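Local structure of oxidized polyvinyl alcohol hydrolase (Sphingopyxis, 3WLA) at residues P27-K32 against A131-R136. The protein hydrolyses beta-diketones such as nonane-4,6-dione and oxidized polyvinyl alcohol, the second step in polyvinyl alcohol degradation. Residues are numbered along the deposited sequence; the frame is centred on the assembly and turned at random.
Sequences PSDGKK and AGDDVR
Asp29, in the type I' turn that joins strands 21-28 and 31-38 into a beta hairpin, meets Asp133 and Arg136 in the first turn of helix 133-145. Asp29 CB lies 3.3 Å from Asp133 OD1, and Asp29 CG sits nearer still to that oxygen. Asp29 OD1 makes no close polar contact across the interface, its nearest atoms being Asp133 OD1 and Arg136 NE, both at 3.6 Å. Asp29 OD2 receives a hydrogen bond from Arg136 NE at 2.8 Å, almost straight at 170°, which is also a salt bridge. NE approaches from the syn side, 22° out of the carboxylate plane, whereas OD2 lies practically in the guanidinium plane; the two flat groups are steeply turned against each other. Beyond CG the Arg136 chain bends at chi3 (-59°), turning the guanidinium toward the start of the helix, where Arg136 NH2 binds Asp133 OD1 at 2.9 Å and Gly132 O lies over one face. NH1 is paired outside this contact, with Asp130. Asp29 OD2 and Asp133 OD1, both acceptors, stand 3.1 Å apart, and the shared guanidinium edge probably offsets their repulsion. An alanine in place of Arg136 would probably leave these two oxygens close together without the cation that bridges them, and Asp130 without this salt-bridge partner. The other oxygen of Asp133 turns to the hairpin: Lys31, extended beyond CG, delivers NZ to the anti lone pair of Asp133 OD2 at 2.7 Å. One water completes the bridge, accepting from Ser28 OG and donating to Asp29 OD2 and to the backbone Asp133 O. The contact is thus a surface salt-bridge network of alternating acids and bases, joining the edge hairpin to a helix of the alpha/beta-hydrolase fold, away from the annotated active site; high salt, or pH low enough to protonate the aspartates, would probably weaken it.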
# COMPACT_ATOMS: atom_id res chain seq x y z
N PRO A 27 -6.95 11.61 -16.99
CA PRO A 27 -8.34 11.18 -16.88
C PRO A 27 -8.51 9.77 -16.39
O PRO A 27 -7.94 8.83 -16.94
CB PRO A 27 -8.88 11.37 -18.30
CG PRO A 27 -7.69 11.17 -19.16
CD PRO A 27 -6.61 11.92 -18.41
N SER A 28 -9.34 9.60 -15.36
CA SER A 28 -9.53 8.25 -14.84
C SER A 28 -10.87 8.13 -14.14
O SER A 28 -11.12 8.80 -13.15
CB SER A 28 -8.34 7.90 -13.89
OG SER A 28 -8.33 6.51 -13.58
N ASP A 29 -11.74 7.28 -14.68
CA ASP A 29 -13.08 7.08 -14.16
C ASP A 29 -13.80 8.43 -14.07
O ASP A 29 -14.60 8.65 -13.18
CB ASP A 29 -13.07 6.40 -12.77
CG ASP A 29 -13.01 4.90 -12.89
OD1 ASP A 29 -13.95 4.34 -13.49
OD2 ASP A 29 -12.05 4.27 -12.43
N GLY A 30 -13.45 9.32 -15.00
CA GLY A 30 -14.08 10.61 -15.07
C GLY A 30 -13.56 11.66 -14.15
O GLY A 30 -14.16 12.73 -14.02
N LYS A 31 -12.43 11.40 -13.50
CA LYS A 31 -11.90 12.43 -12.61
C LYS A 31 -10.57 12.92 -13.17
O LYS A 31 -9.98 12.26 -14.02
CB LYS A 31 -11.69 11.83 -11.19
CG LYS A 31 -12.99 11.37 -10.50
CD LYS A 31 -12.71 10.48 -9.27
CE LYS A 31 -13.96 10.42 -8.42
NZ LYS A 31 -14.01 9.20 -7.67
N LYS A 32 -10.11 14.07 -12.70
CA LYS A 32 -8.82 14.60 -13.12
C LYS A 32 -7.80 14.22 -12.02
O LYS A 32 -7.83 14.74 -10.91
CB LYS A 32 -8.90 16.11 -13.30
CG LYS A 32 -9.77 16.52 -14.56
CD LYS A 32 -9.84 18.03 -14.75
CE LYS A 32 -10.96 18.43 -15.73
NZ LYS A 32 -11.48 19.84 -15.51
N ALA A 131 -13.46 -2.81 -7.27
CA ALA A 131 -12.16 -2.43 -6.72
C ALA A 131 -12.12 -0.93 -6.30
O ALA A 131 -11.41 -0.53 -5.37
CB ALA A 131 -11.03 -2.71 -7.76
N GLY A 132 -12.89 -0.12 -6.99
CA GLY A 132 -12.87 1.29 -6.69
C GLY A 132 -11.99 2.12 -7.63
O GLY A 132 -11.07 1.59 -8.28
N ASP A 133 -12.27 3.42 -7.69
CA ASP A 133 -11.54 4.32 -8.57
C ASP A 133 -10.04 4.41 -8.33
O ASP A 133 -9.25 4.61 -9.27
CB ASP A 133 -12.11 5.73 -8.49
CG ASP A 133 -13.42 5.87 -9.23
OD1 ASP A 133 -13.80 4.92 -9.97
OD2 ASP A 133 -14.03 6.94 -9.10
N ASP A 134 -9.62 4.31 -7.07
CA ASP A 134 -8.18 4.42 -6.83
C ASP A 134 -7.42 3.19 -7.29
O ASP A 134 -6.31 3.29 -7.83
CB ASP A 134 -7.89 4.73 -5.36
CG ASP A 134 -8.15 6.18 -5.02
OD1 ASP A 134 -8.02 7.04 -5.92
OD2 ASP A 134 -8.46 6.50 -3.85
N VAL A 135 -7.98 2.02 -7.10
CA VAL A 135 -7.25 0.85 -7.58
C VAL A 135 -7.04 0.96 -9.11
O VAL A 135 -5.98 0.60 -9.61
CB VAL A 135 -8.00 -0.47 -7.28
CG1 VAL A 135 -7.32 -1.64 -8.02
CG2 VAL A 135 -7.99 -0.77 -5.77
N ARG A 136 -8.04 1.48 -9.83
CA ARG A 136 -7.95 1.57 -11.29
C ARG A 136 -6.99 2.66 -11.73
O ARG A 136 -6.27 2.50 -12.72
CB ARG A 136 -9.34 1.78 -11.89
CG ARG A 136 -10.15 0.45 -11.96
CD ARG A 136 -11.56 0.62 -12.50
NE ARG A 136 -12.41 1.54 -11.73
CZ ARG A 136 -13.33 1.13 -10.86
NH1 ARG A 136 -13.52 -0.18 -10.62
NH2 ARG A 136 -14.07 2.04 -10.24
O HOH W 1 -9.85 5.68 -11.49